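PDB 5FX0: calcium binding protein from Fasciola hepatica, which probably binds calcium ions, and is represented here by its dynein light chain-like domain. Local coordinates for residues T20-P25 with P84-Q89; K33-V38 with F90-H95; Q68-T73 with L98-P103. All blocks are in the same frame, centred on the assembly; numbering follows the deposited sequence.

In the fold
All three contacts involve the antiparallel sheet whose strands run 15-20, 87-92, 95-101, 67-72 across the domain. Contact 1 (20-25 with 84-89) and contact 2 (33-38 with 90-95) divide helix 24-40 and strand 87-92 between them; their centres are about 16 Å apart, on opposite sides of the chain's centre. Contact 3 (68-73 with 98-103) lies about 11 Å from contact 1 and about 13 Å from contact 2, centre to centre. Along the chain the segments come as 20-25, 33-38, 68-73, 84-89, 90-95 and 98-103, so every pair of contacts interleaves. Contact 1 thus ties in strand 15-20, contact 2 helix 24-40 and contact 3, through strand 67-72, the second subunit.

Contact 1 (T20-P25 with P84-Q89)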
ATOM      1  N   THR A  20       5.970  12.732  -4.847  1.00 40.08           N
ATOM      2  CA  THR A  20       5.639  12.384  -6.218  1.00 40.62           C
ATOM      3  C   THR A  20       6.854  12.398  -7.132  1.00 39.80           C
ATOM      4  O   THR A  20       7.822  13.130  -6.895  1.00 40.03           O
ATOM      5  CB  THR A  20       4.504  13.313  -6.763  1.00 41.24           C
ATOM      6  OG1 THR A  20       4.027  12.828  -8.024  1.00 40.98           O
ATOM      7  CG2 THR A  20       4.957  14.714  -6.922  1.00 40.70           C
ATOM      8  N   THR A  21       6.797  11.571  -8.173  1.00 40.99           N
ATOM      9  CA  THR A  21       7.724  11.676  -9.294  1.00 42.10           C
ATOM     10  C   THR A  21       7.020  12.080 -10.577  1.00 42.82           C
ATOM     11  O   THR A  21       7.624  12.017 -11.617  1.00 47.09           O
ATOM     12  CB  THR A  21       8.509  10.368  -9.535  1.00 41.90           C
ATOM     13  OG1 THR A  21       7.605   9.321  -9.879  1.00 43.10           O
ATOM     14  CG2 THR A  21       9.308   9.980  -8.302  1.00 37.38           C
ATOM     15  N   MET A  22       5.770  12.530 -10.506  1.00 43.68           N
ATOM     16  CA  MET A  22       5.005  12.852 -11.712  1.00 45.77           C
ATOM     17  C   MET A  22       5.108  14.320 -12.066  1.00 44.06           C
ATOM     18  O   MET A  22       5.398  15.170 -11.223  1.00 44.18           O
ATOM     19  CB  MET A  22       3.530  12.487 -11.550  1.00 47.90           C
ATOM     20  CG  MET A  22       3.298  11.021 -11.249  1.00 55.55           C
ATOM     21  SD  MET A  22       1.533  10.630 -11.193  1.00 63.84           S
ATOM     22  CE  MET A  22       1.236  10.433 -12.955  1.00 67.29           C
ATOM     23  N   SER A  23       4.830  14.610 -13.330  1.00 43.59           N
ATOM     24  CA  SER A  23       4.874  15.972 -13.826  1.00 46.09           C
ATOM     25  C   SER A  23       3.781  16.740 -13.150  1.00 46.83           C
ATOM     26  O   SER A  23       2.772  16.150 -12.773  1.00 47.72           O
ATOM     27  CB  SER A  23       4.648  16.001 -15.337  1.00 45.36           C
ATOM     28  OG  SER A  23       3.345  15.553 -15.684  1.00 43.12           O
ATOM     29  N   VAL A  24       3.971  18.048 -13.024  1.00 47.97           N
ATOM     30  CA  VAL A  24       2.952  18.919 -12.462  1.00 51.05           C
ATOM     31  C   VAL A  24       1.558  18.719 -13.068  1.00 51.49           C
ATOM     32  O   VAL A  24       0.605  18.557 -12.318  1.00 54.98           O
ATOM     33  CB  VAL A  24       3.345  20.407 -12.548  1.00 53.61           C
ATOM     34  CG1 VAL A  24       2.137  21.310 -12.315  1.00 54.03           C
ATOM     35  CG2 VAL A  24       4.442  20.705 -11.539  1.00 53.11           C
ATOM     36  N   PRO A  25       1.426  18.744 -14.406  1.00 52.87           N
ATOM     37  CA  PRO A  25       0.062  18.585 -14.963  1.00 52.24           C
ATOM     38  C   PRO A  25      -0.609  17.252 -14.619  1.00 49.99           C
ATOM     39  O   PRO A  25      -1.824  17.211 -14.474  1.00 52.62           O
ATOM     40  CB  PRO A  25       0.268  18.701 -16.492  1.00 49.45           C
ATOM     41  CG  PRO A  25       1.595  19.336 -16.658  1.00 52.01           C
ATOM     42  CD  PRO A  25       2.428  18.931 -15.469  1.00 53.99           C
ATOM     43  N   PRO A  84      13.650   4.469 -11.431  1.00 86.46           N
ATOM     44  CA  PRO A  84      12.561   5.437 -11.587  1.00 81.39           C
ATOM     45  C   PRO A  84      11.240   4.742 -11.948  1.00 72.79           C
ATOM     46  O   PRO A  84      11.232   3.808 -12.744  1.00 67.74           O
ATOM     47  CB  PRO A  84      13.036   6.341 -12.740  1.00 81.07           C
ATOM     48  CG  PRO A  84      14.146   5.598 -13.408  1.00 83.25           C
ATOM     49  CD  PRO A  84      14.771   4.734 -12.353  1.00 84.77           C
ATOM     50  N   PHE A  85      10.153   5.166 -11.314  1.00 65.86           N
ATOM     51  CA  PHE A  85       8.794   4.829 -11.760  1.00 57.20           C
ATOM     52  C   PHE A  85       7.887   5.982 -11.408  1.00 47.75           C
ATOM     53  O   PHE A  85       8.179   6.749 -10.480  1.00 49.02           O
ATOM     54  CB  PHE A  85       8.287   3.528 -11.113  1.00 60.02           C
ATOM     55  CG  PHE A  85       8.265   3.562  -9.600  1.00 58.66           C
ATOM     56  CD1 PHE A  85       9.415   3.304  -8.872  1.00 62.12           C
ATOM     57  CD2 PHE A  85       7.093   3.845  -8.906  1.00 56.91           C
ATOM     58  CE1 PHE A  85       9.399   3.324  -7.475  1.00 67.04           C
ATOM     59  CE2 PHE A  85       7.065   3.866  -7.511  1.00 60.91           C
ATOM     60  CZ  PHE A  85       8.218   3.602  -6.792  1.00 59.96           C
ATOM     61  N   LEU A  86       6.794   6.115 -12.145  1.00 47.44           N
ATOM     62  CA  LEU A  86       5.779   7.110 -11.816  1.00 48.69           C
ATOM     63  C   LEU A  86       5.060   6.690 -10.539  1.00 49.64           C
ATOM     64  O   LEU A  86       4.572   5.562 -10.429  1.00 46.13           O
ATOM     65  CB  LEU A  86       4.758   7.261 -12.924  1.00 49.49           C
ATOM     66  CG  LEU A  86       5.280   7.740 -14.268  1.00 54.55           C
ATOM     67  CD1 LEU A  86       4.125   7.755 -15.259  1.00 56.31           C
ATOM     68  CD2 LEU A  86       5.907   9.120 -14.146  1.00 56.09           C
ATOM     69  N   SER A  87       5.033   7.607  -9.582  1.00 47.67           N
ATOM     70  CA  SER A  87       4.287   7.446  -8.361  1.00 44.46           C
ATOM     71  C   SER A  87       3.791   8.778  -7.862  1.00 38.23           C
ATOM     72  O   SER A  87       4.333   9.843  -8.178  1.00 37.14           O
ATOM     73  CB  SER A  87       5.167   6.841  -7.282  1.00 45.23           C
ATOM     74  OG  SER A  87       6.140   7.783  -6.891  1.00 52.81           O
ATOM     75  N   ILE A  88       2.774   8.688  -7.031  1.00 35.57           N
ATOM     76  CA  ILE A  88       2.211   9.831  -6.348  1.00 35.93           C
ATOM     77  C   ILE A  88       1.657   9.343  -5.012  1.00 39.33           C
ATOM     78  O   ILE A  88       1.132   8.214  -4.900  1.00 40.08           O
ATOM     79  CB  ILE A  88       1.191  10.550  -7.232  1.00 36.36           C
ATOM     80  CG1 ILE A  88       0.814  11.902  -6.660  1.00 38.70           C
ATOM     81  CG2 ILE A  88      -0.057   9.712  -7.496  1.00 39.33           C
ATOM     82  CD1 ILE A  88       0.095  12.752  -7.682  1.00 41.01           C
ATOM     83  N   GLN A  89       1.868  10.170  -3.997  1.00 39.46           N
ATOM     84  CA  GLN A  89       1.392   9.952  -2.645  1.00 39.23           C
ATOM     85  C   GLN A  89       0.850  11.278  -2.192  1.00 37.57           C
ATOM     86  O   GLN A  89       1.535  12.277  -2.259  1.00 36.62           O
ATOM     87  CB  GLN A  89       2.516   9.542  -1.743  1.00 38.89           C
ATOM     88  CG  GLN A  89       3.237   8.312  -2.233  1.00 46.01           C
ATOM     89  CD  GLN A  89       4.479   8.077  -1.436  1.00 51.67           C
ATOM     90  OE1 GLN A  89       4.487   8.210  -0.215  1.00 53.38           O
ATOM     91  NE2 GLN A  89       5.551   7.760  -2.122  1.00 59.81           N
TER
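The flat backbone carbonyl of Ser87 receives Thr20 and Thr21 from across the contact, at different inclinations to its plane. Thr20 OG1 lies in the carbonyl plane, on a lone pair, and donates to Ser87 O at 3.0 Å; Thr21 N donates to the same Ser87 O, also at 3.0 Å, but stands 27° out of that plane. At the carbonyl of Phe85, Thr21 OG1 is tilted by 18° and gives a short bond of 2.7 Å to Phe85 O; the Phe85 ring itself meets Phe80 edge-to-face.

Each threonine hydroxyl has a second role as acceptor. Thr21 OG1 takes the hydrogen of Ser87 N at 3.1 Å, so one hydroxyl ties together the peptides on both sides of Leu86. Its position between the backbone N and the carbonyl carbon (chi1 63°) turns it toward the strand. Thr20 OG1 accepts from Met22 N at 3.0 Å, an ST turn consistent with the bend where strand 15-20 ends.

The apolar part is carried by Met22. Met22 SD packs on Ile88 CB at 4.0 Å, the two side chains crossing at about a right angle, and Met22 CG sits 4.3 Å from Leu86 CD2 and 3.4 Å from Ser87 O. Thr20 and Ile88, a non-hydrogen-bonded antiparallel pair, lie side by side and point the same way.

Past the turn Ser23 is the N-cap of helix 24-40, whose Val30 touches Ile88. Strand 87-92 is flanked on its other side by strand 95-101, with Ile88 against Ala99, while Trp67 of strand 67-72 packs on both Met22 and Leu86.

Contact 2 (K33-V38 with F90-H95)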
ATOM      1  N   LYS A  33      -9.187  14.157  -9.877  1.00 48.07           N
ATOM      2  CA  LYS A  33      -9.902  12.881 -10.001  1.00 51.70           C
ATOM      3  C   LYS A  33     -10.161  12.213  -8.648  1.00 49.98           C
ATOM      4  O   LYS A  33     -11.293  11.797  -8.361  1.00 48.30           O
ATOM      5  CB  LYS A  33      -9.154  11.911 -10.932  1.00 53.75           C
ATOM      6  CG  LYS A  33      -9.895  10.619 -11.232  1.00 56.36           C
ATOM      7  CD  LYS A  33     -11.044  10.859 -12.191  1.00 65.29           C
ATOM      8  CE  LYS A  33     -11.990   9.664 -12.305  1.00 69.62           C
ATOM      9  NZ  LYS A  33     -13.385  10.136 -12.563  1.00 70.33           N
ATOM     10  N   PHE A  34      -9.137  12.118  -7.806  1.00 48.26           N
ATOM     11  CA  PHE A  34      -9.349  11.537  -6.484  1.00 47.65           C
ATOM     12  C   PHE A  34     -10.405  12.312  -5.676  1.00 50.67           C
ATOM     13  O   PHE A  34     -11.243  11.710  -5.005  1.00 47.50           O
ATOM     14  CB  PHE A  34      -8.060  11.478  -5.696  1.00 43.67           C
ATOM     15  CG  PHE A  34      -8.163  10.685  -4.431  1.00 40.23           C
ATOM     16  CD1 PHE A  34      -8.106   9.314  -4.465  1.00 44.03           C
ATOM     17  CD2 PHE A  34      -8.331  11.308  -3.216  1.00 43.99           C
ATOM     18  CE1 PHE A  34      -8.188   8.563  -3.306  1.00 43.45           C
ATOM     19  CE2 PHE A  34      -8.398  10.566  -2.043  1.00 44.15           C
ATOM     20  CZ  PHE A  34      -8.323   9.191  -2.091  1.00 43.45           C
ATOM     21  N   LYS A  35     -10.312  13.636  -5.729  1.00 52.08           N
ATOM     22  CA  LYS A  35     -11.258  14.555  -5.077  1.00 55.86           C
ATOM     23  C   LYS A  35     -12.709  14.229  -5.487  1.00 56.50           C
ATOM     24  O   LYS A  35     -13.582  14.097  -4.641  1.00 50.36           O
ATOM     25  CB  LYS A  35     -10.912  15.996  -5.469  1.00 59.25           C
ATOM     26  CG  LYS A  35     -11.199  17.072  -4.447  1.00 71.35           C
ATOM     27  CD  LYS A  35     -10.611  18.410  -4.915  1.00 79.62           C
ATOM     28  CE  LYS A  35     -10.848  19.545  -3.928  1.00 82.84           C
ATOM     29  NZ  LYS A  35     -12.240  20.066  -3.987  1.00 82.60           N
ATOM     30  N   SER A  36     -12.947  14.086  -6.785  1.00 58.21           N
ATOM     31  CA  SER A  36     -14.315  13.895  -7.284  1.00 61.51           C
ATOM     32  C   SER A  36     -14.804  12.485  -6.984  1.00 61.42           C
ATOM     33  O   SER A  36     -15.985  12.296  -6.688  1.00 67.04           O
ATOM     34  CB  SER A  36     -14.424  14.186  -8.786  1.00 63.26           C
ATOM     35  OG  SER A  36     -14.259  13.004  -9.547  1.00 67.49           O
ATOM     36  N   LEU A  37     -13.901  11.503  -7.053  1.00 56.98           N
ATOM     37  CA  LEU A  37     -14.264  10.128  -6.737  1.00 53.35           C
ATOM     38  C   LEU A  37     -14.652   9.950  -5.279  1.00 54.61           C
ATOM     39  O   LEU A  37     -15.632   9.248  -4.986  1.00 53.70           O
ATOM     40  CB  LEU A  37     -13.158   9.148  -7.107  1.00 52.21           C
ATOM     41  CG  LEU A  37     -12.878   8.921  -8.593  1.00 52.09           C
ATOM     42  CD1 LEU A  37     -11.710   7.964  -8.717  1.00 48.98           C
ATOM     43  CD2 LEU A  37     -14.100   8.359  -9.310  1.00 54.09           C
ATOM     44  N   VAL A  38     -13.912  10.590  -4.372  1.00 52.27           N
ATOM     45  CA  VAL A  38     -14.173  10.450  -2.932  1.00 52.34           C
ATOM     46  C   VAL A  38     -15.435  11.217  -2.544  1.00 53.56           C
ATOM     47  O   VAL A  38     -16.192  10.773  -1.701  1.00 55.36           O
ATOM     48  CB  VAL A  38     -12.974  10.923  -2.075  1.00 52.42           C
ATOM     49  CG1 VAL A  38     -13.279  10.843  -0.595  1.00 51.48           C
ATOM     50  CG2 VAL A  38     -11.743  10.074  -2.346  1.00 56.17           C
ATOM     51  N   PHE A  90      -0.396  11.295  -1.772  1.00 36.69           N
ATOM     52  CA  PHE A  90      -0.998  12.519  -1.303  1.00 37.62           C
ATOM     53  C   PHE A  90      -2.081  12.246  -0.284  1.00 36.21           C
ATOM     54  O   PHE A  90      -2.551  11.131  -0.155  1.00 34.87           O
ATOM     55  CB  PHE A  90      -1.512  13.350  -2.481  1.00 37.13           C
ATOM     56  CG  PHE A  90      -2.584  12.691  -3.272  1.00 36.24           C
ATOM     57  CD1 PHE A  90      -2.268  11.800  -4.255  1.00 39.11           C
ATOM     58  CD2 PHE A  90      -3.920  12.981  -3.039  1.00 41.82           C
ATOM     59  CE1 PHE A  90      -3.259  11.175  -5.001  1.00 42.59           C
ATOM     60  CE2 PHE A  90      -4.926  12.359  -3.772  1.00 40.34           C
ATOM     61  CZ  PHE A  90      -4.589  11.466  -4.765  1.00 40.90           C
ATOM     62  N   ARG A  91      -2.430  13.277   0.453  1.00 37.50           N
ATOM     63  CA  ARG A  91      -3.443  13.204   1.485  1.00 42.11           C
ATOM     64  C   ARG A  91      -4.634  14.053   1.031  1.00 40.83           C
ATOM     65  O   ARG A  91      -4.477  15.161   0.508  1.00 40.55           O
ATOM     66  CB  ARG A  91      -2.861  13.703   2.802  1.00 44.53           C
ATOM     67  CG  ARG A  91      -3.858  13.877   3.949  1.00 53.51           C
ATOM     68  CD  ARG A  91      -3.186  14.199   5.284  1.00 52.52           C
ATOM     69  NE  ARG A  91      -2.462  13.025   5.790  1.00 63.28           N
ATOM     70  CZ  ARG A  91      -1.149  12.773   5.652  1.00 64.39           C
ATOM     71  NH1 ARG A  91      -0.326  13.621   5.043  1.00 63.15           N
ATOM     72  NH2 ARG A  91      -0.648  11.639   6.137  1.00 65.91           N
ATOM     73  N   TYR A  92      -5.823  13.510   1.206  1.00 39.13           N
ATOM     74  CA  TYR A  92      -7.049  14.278   1.078  1.00 40.94           C
ATOM     75  C   TYR A  92      -7.893  14.003   2.312  1.00 41.16           C
ATOM     76  O   TYR A  92      -8.457  12.934   2.461  1.00 42.30           O
ATOM     77  CB  TYR A  92      -7.788  13.900  -0.174  1.00 41.55           C
ATOM     78  CG  TYR A  92      -9.015  14.755  -0.404  1.00 49.88           C
ATOM     79  CD1 TYR A  92      -8.922  16.152  -0.462  1.00 51.37           C
ATOM     80  CD2 TYR A  92     -10.266  14.176  -0.564  1.00 51.39           C
ATOM     81  CE1 TYR A  92     -10.041  16.930  -0.668  1.00 53.40           C
ATOM     82  CE2 TYR A  92     -11.385  14.952  -0.776  1.00 54.22           C
ATOM     83  CZ  TYR A  92     -11.270  16.318  -0.822  1.00 52.25           C
ATOM     84  OH  TYR A  92     -12.384  17.066  -1.033  1.00 55.29           O
ATOM     85  N   GLY A  93      -7.903  14.956   3.230  1.00 45.04           N
ATOM     86  CA  GLY A  93      -8.498  14.767   4.545  1.00 46.73           C
ATOM     87  C   GLY A  93      -7.858  13.646   5.330  1.00 47.37           C
ATOM     88  O   GLY A  93      -6.652  13.654   5.592  1.00 52.36           O
ATOM     89  N   ARG A  94      -8.671  12.668   5.690  1.00 49.37           N
ATOM     90  CA  ARG A  94      -8.203  11.502   6.439  1.00 50.13           C
ATOM     91  C   ARG A  94      -7.587  10.403   5.573  1.00 46.11           C
ATOM     92  O   ARG A  94      -6.879   9.527   6.084  1.00 49.96           O
ATOM     93  CB  ARG A  94      -9.344  10.922   7.295  1.00 52.19           C
ATOM     94  CG  ARG A  94     -10.499  10.252   6.573  1.00 56.95           C
ATOM     95  CD  ARG A  94     -11.440   9.600   7.595  1.00 62.71           C
ATOM     96  NE  ARG A  94     -12.482   8.805   6.953  1.00 69.84           N
ATOM     97  CZ  ARG A  94     -13.567   9.296   6.338  1.00 74.74           C
ATOM     98  NH1 ARG A  94     -13.806  10.610   6.270  1.00 69.81           N
ATOM     99  NH2 ARG A  94     -14.433   8.453   5.778  1.00 75.28           N
ATOM    100  N   HIS A  95      -7.884  10.427   4.283  1.00 42.42           N
ATOM    101  CA  HIS A  95      -7.380   9.426   3.357  1.00 45.73           C
ATOM    102  C   HIS A  95      -6.052   9.804   2.712  1.00 44.98           C
ATOM    103  O   HIS A  95      -5.830  10.957   2.353  1.00 44.43           O
ATOM    104  CB  HIS A  95      -8.419   9.174   2.290  1.00 45.36           C
ATOM    105  CG  HIS A  95      -9.691   8.648   2.850  1.00 48.38           C
ATOM    106  ND1 HIS A  95      -9.756   7.448   3.525  1.00 52.91           N
ATOM    107  CD2 HIS A  95     -10.936   9.172   2.883  1.00 50.09           C
ATOM    108  CE1 HIS A  95     -10.993   7.242   3.928  1.00 52.68           C
ATOM    109  NE2 HIS A  95     -11.726   8.276   3.556  1.00 54.47           N
TER
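Phe34 and Phe90 form the aromatic part of this contact, a T-shaped (edge-to-face) pair. The edge of Phe90 is directed at the face of Phe34, with ring centroids 5.2 Å apart and planes at 90°. Phe90 CE2 comes to 3.6 Å from Phe34 CD2, and Phe90 CZ approaches Phe34 CB equally closely, CB lying in the plane of the Phe90 ring. Val38 CG2, from the next turn of the same helix, covers the opposite face of Phe34, 3.4 Å above its plane and offset toward the rim. The Phe34 ring is therefore held between helix and sheet. It gets there because CG is anti to the backbone N (chi1 -170°), which carries the ring outward from helix 24-40.

Carbon contacts around the rings follow. Tyr92 CB meets the edge of the Phe34 ring at CE2, 3.9 Å away, and His95 CB lies near the same ring plane, 4.4 Å from Phe34 CZ. Lys35 crosses Tyr92 at about a right angle, its CG alongside the phenol oxygen (3.6 Å from Tyr92 OH) and oblique to the ring, while Val38 CG1 lies at the edge of the tyrosine ring.

No backbone hydrogen bond crosses between the segments; Phe90 and Arg91 bond to Cys97 and Glu16 of the flanking strands. Tyr92 to His95 is a type II' turn with Gly93 at positive phi; Tyr92 N to His95 O (2.8 Å) and His95 N to Tyr92 O (3.2 Å) close the hairpin into strand 95-101. Phe34 also touches Val51 of helix 48-63 and Cys97.

With no hydrogen bond joining the segments, and with Phe34, Val38, Phe90, Tyr92 and His95 all buried, helix and strand are associated by shape and apolar burial, the perpendicular Phe34-Phe90 pair adding an orientation-dependent contact.

Contact 3 (Q68-T73 with L98-P103); sequences QCVILT and LAWRTP
Val70 and Leu98 form a hydrogen-bonded pair in an antiparallel beta ladder that joins strand 67-72, the outermost in this chain, to the dynein light chain-like sheet. Val70 N to Leu98 O and Leu98 N to Val70 O are both 2.8 Å, each with an N-H...O angle of 170°. Gln68 and Trp100 repeat the pattern: Gln68 N donates to Trp100 O at 2.9 Å and Trp100 N returns a bond to Gln68 O at 3.1 Å. Between these pairs Cys69 faces Ala99 as a non-hydrogen-bonded pair, and CA-H...O contacts, such as Ala99 CA to Gln68 O at 3.2 Å, fill the interval. The strand axes run at 169°, close to exactly antiparallel.

Strand 67-72 has a second partner along its other edge. Residues 69-73 pair antiparallel with a strand of the second subunit, so the sheet continues across the dimer interface, where Phe80 of that subunit packs on Gln68.

On the face that carries Gln68, Val70, Leu98 and Trp100, Leu72 CD2 reaches Leu98 CD1 at 3.7 Å. On the other face Cys69 and Ala99 meet helix 48-63 through Met55 and Met59. The indole turns back over the neighbouring strand because Trp100 CG lies between the backbone N and the carbonyl carbon (chi1 70°). A CH-pi contact results: Gln68 CB lies over the face of the six-membered ring, 3.9 Å from its centroid, and Gln68 CG, over the same indole but offset toward the rim, comes to 3.6 Å from Trp100 NE1.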
ATOM      1  N   GLN A  68      -1.077   0.486  -9.574  1.00 55.77           N
ATOM      2  CA  GLN A  68      -1.546   0.002  -8.263  1.00 49.78           C
ATOM      3  C   GLN A  68      -2.027   1.246  -7.539  1.00 48.13           C
ATOM      4  O   GLN A  68      -1.418   2.305  -7.676  1.00 45.45           O
ATOM      5  CB  GLN A  68      -0.420  -0.561  -7.384  1.00 52.34           C
ATOM      6  CG  GLN A  68       0.729  -1.270  -8.071  1.00 63.72           C
ATOM      7  CD  GLN A  68       0.347  -2.644  -8.534  1.00 74.45           C
ATOM      8  OE1 GLN A  68      -0.828  -3.003  -8.527  1.00 80.46           O
ATOM      9  NE2 GLN A  68       1.334  -3.426  -8.938  1.00 90.19           N
ATOM     10  N   CYS A  69      -3.100   1.118  -6.768  1.00 44.23           N
ATOM     11  CA  CYS A  69      -3.594   2.183  -5.902  1.00 46.21           C
ATOM     12  C   CYS A  69      -3.907   1.589  -4.542  1.00 45.18           C
ATOM     13  O   CYS A  69      -4.563   0.550  -4.441  1.00 50.68           O
ATOM     14  CB  CYS A  69      -4.842   2.867  -6.472  1.00 48.09           C
ATOM     15  SG  CYS A  69      -5.384   4.275  -5.452  1.00 58.86           S
ATOM     16  N   VAL A  70      -3.404   2.238  -3.504  1.00 42.84           N
ATOM     17  CA  VAL A  70      -3.677   1.884  -2.130  1.00 40.79           C
ATOM     18  C   VAL A  70      -4.200   3.143  -1.458  1.00 39.21           C
ATOM     19  O   VAL A  70      -3.626   4.222  -1.617  1.00 40.79           O
ATOM     20  CB  VAL A  70      -2.409   1.369  -1.412  1.00 41.26           C
ATOM     21  CG1 VAL A  70      -2.659   1.133   0.074  1.00 46.84           C
ATOM     22  CG2 VAL A  70      -1.929   0.078  -2.033  1.00 42.76           C
ATOM     23  N   ILE A  71      -5.295   3.009  -0.718  1.00 37.63           N
ATOM     24  CA  ILE A  71      -5.831   4.092   0.075  1.00 37.09           C
ATOM     25  C   ILE A  71      -5.725   3.664   1.509  1.00 38.86           C
ATOM     26  O   ILE A  71      -6.017   2.509   1.843  1.00 40.08           O
ATOM     27  CB  ILE A  71      -7.282   4.413  -0.288  1.00 36.76           C
ATOM     28  CG1 ILE A  71      -7.385   4.750  -1.771  1.00 36.84           C
ATOM     29  CG2 ILE A  71      -7.798   5.604   0.509  1.00 34.71           C
ATOM     30  CD1 ILE A  71      -8.816   4.984  -2.210  1.00 37.38           C
ATOM     31  N   LEU A  72      -5.304   4.586   2.363  1.00 37.62           N
ATOM     32  CA  LEU A  72      -5.214   4.283   3.762  1.00 42.54           C
ATOM     33  C   LEU A  72      -5.391   5.476   4.651  1.00 43.46           C
ATOM     34  O   LEU A  72      -5.481   6.593   4.199  1.00 46.27           O
ATOM     35  CB  LEU A  72      -3.896   3.601   4.069  1.00 45.15           C
ATOM     36  CG  LEU A  72      -2.651   4.432   3.809  1.00 48.70           C
ATOM     37  CD1 LEU A  72      -1.783   4.476   5.050  1.00 50.32           C
ATOM     38  CD2 LEU A  72      -1.896   3.822   2.646  1.00 53.19           C
ATOM     39  N   THR A  73      -5.502   5.181   5.932  1.00 47.87           N
ATOM     40  CA  THR A  73      -5.454   6.139   7.013  1.00 49.49           C
ATOM     41  C   THR A  73      -4.425   5.522   7.938  1.00 47.84           C
ATOM     42  O   THR A  73      -4.481   4.324   8.212  1.00 62.30           O
ATOM     43  CB  THR A  73      -6.817   6.238   7.736  1.00 47.67           C
ATOM     44  OG1 THR A  73      -7.013   5.082   8.559  1.00 57.96           O
ATOM     45  CG2 THR A  73      -7.930   6.296   6.727  1.00 47.85           C
ATOM     46  N   LEU A  98      -1.865   6.273  -2.250  1.00 36.45           N
ATOM     47  CA  LEU A  98      -0.625   5.847  -2.850  1.00 41.52           C
ATOM     48  C   LEU A  98      -0.966   5.227  -4.208  1.00 42.41           C
ATOM     49  O   LEU A  98      -1.729   4.281  -4.273  1.00 45.29           O
ATOM     50  CB  LEU A  98       0.071   4.799  -1.976  1.00 42.37           C
ATOM     51  CG  LEU A  98       0.214   5.105  -0.489  1.00 45.27           C
ATOM     52  CD1 LEU A  98       0.879   3.912   0.182  1.00 45.34           C
ATOM     53  CD2 LEU A  98       1.005   6.392  -0.212  1.00 44.81           C
ATOM     54  N   ALA A  99      -0.399   5.759  -5.279  1.00 41.35           N
ATOM     55  CA  ALA A  99      -0.587   5.199  -6.627  1.00 41.25           C
ATOM     56  C   ALA A  99       0.746   5.187  -7.334  1.00 39.82           C
ATOM     57  O   ALA A  99       1.486   6.149  -7.270  1.00 43.12           O
ATOM     58  CB  ALA A  99      -1.619   6.010  -7.426  1.00 39.73           C
ATOM     59  N   TRP A 100       1.056   4.098  -7.997  1.00 40.99           N
ATOM     60  CA  TRP A 100       2.285   4.012  -8.745  1.00 44.03           C
ATOM     61  C   TRP A 100       2.191   2.974  -9.844  1.00 46.29           C
ATOM     62  O   TRP A 100       1.294   2.131  -9.867  1.00 49.86           O
ATOM     63  CB  TRP A 100       3.442   3.713  -7.807  1.00 43.84           C
ATOM     64  CG  TRP A 100       3.410   2.354  -7.258  1.00 48.99           C
ATOM     65  CD1 TRP A 100       4.059   1.273  -7.746  1.00 50.96           C
ATOM     66  CD2 TRP A 100       2.698   1.909  -6.106  1.00 47.06           C
ATOM     67  NE1 TRP A 100       3.799   0.179  -6.985  1.00 51.97           N
ATOM     68  CE2 TRP A 100       2.965   0.538  -5.963  1.00 52.04           C
ATOM     69  CE3 TRP A 100       1.873   2.533  -5.180  1.00 46.08           C
ATOM     70  CZ2 TRP A 100       2.423  -0.231  -4.922  1.00 53.00           C
ATOM     71  CZ3 TRP A 100       1.333   1.775  -4.144  1.00 49.48           C
ATOM     72  CH2 TRP A 100       1.610   0.411  -4.023  1.00 51.58           C
ATOM     73  N   ARG A 101       3.119   3.054 -10.770  1.00 48.78           N
ATOM     74  CA  ARG A 101       3.043   2.292 -11.981  1.00 51.07           C
ATOM     75  C   ARG A 101       4.196   1.322 -12.018  1.00 52.87           C
ATOM     76  O   ARG A 101       5.298   1.647 -11.582  1.00 52.03           O
ATOM     77  CB  ARG A 101       3.089   3.222 -13.175  1.00 53.25           C
ATOM     78  CG  ARG A 101       2.575   2.558 -14.443  1.00 63.42           C
ATOM     79  CD  ARG A 101       3.480   2.765 -15.644  1.00 64.59           C
ATOM     80  NE  ARG A 101       2.880   3.706 -16.582  1.00 67.53           N
ATOM     81  CZ  ARG A 101       3.529   4.650 -17.260  1.00 69.61           C
ATOM     82  NH1 ARG A 101       4.846   4.857 -17.116  1.00 66.85           N
ATOM     83  NH2 ARG A 101       2.833   5.416 -18.093  1.00 71.47           N
ATOM     84  N   THR A 102       3.930   0.131 -12.533  1.00 65.22           N
ATOM     85  CA  THR A 102       4.929  -0.936 -12.622  1.00 81.80           C
ATOM     86  C   THR A 102       5.027  -1.416 -14.087  1.00 84.59           C
ATOM     87  O   THR A 102       4.009  -1.403 -14.799  1.00 74.57           O
ATOM     88  CB  THR A 102       4.568  -2.080 -11.633  1.00 90.59           C
ATOM     89  OG1 THR A 102       5.567  -3.107 -11.672  1.00107.23           O
ATOM     90  CG2 THR A 102       3.173  -2.689 -11.921  1.00 87.05           C
ATOM     91  N   PRO A 103       6.245  -1.821 -14.550  1.00 98.09           N
ATOM     92  CA  PRO A 103       6.388  -2.261 -15.960  1.00 94.00           C
ATOM     93  C   PRO A 103       5.579  -3.515 -16.298  1.00 87.36           C
ATOM     94  O   PRO A 103       5.413  -3.827 -17.469  1.00 83.40           O
ATOM     95  CB  PRO A 103       7.895  -2.546 -16.092  1.00 89.49           C
ATOM     96  CG  PRO A 103       8.351  -2.835 -14.703  1.00 90.29           C
ATOM     97  CD  PRO A 103       7.535  -1.922 -13.831  1.00 94.48           C
TER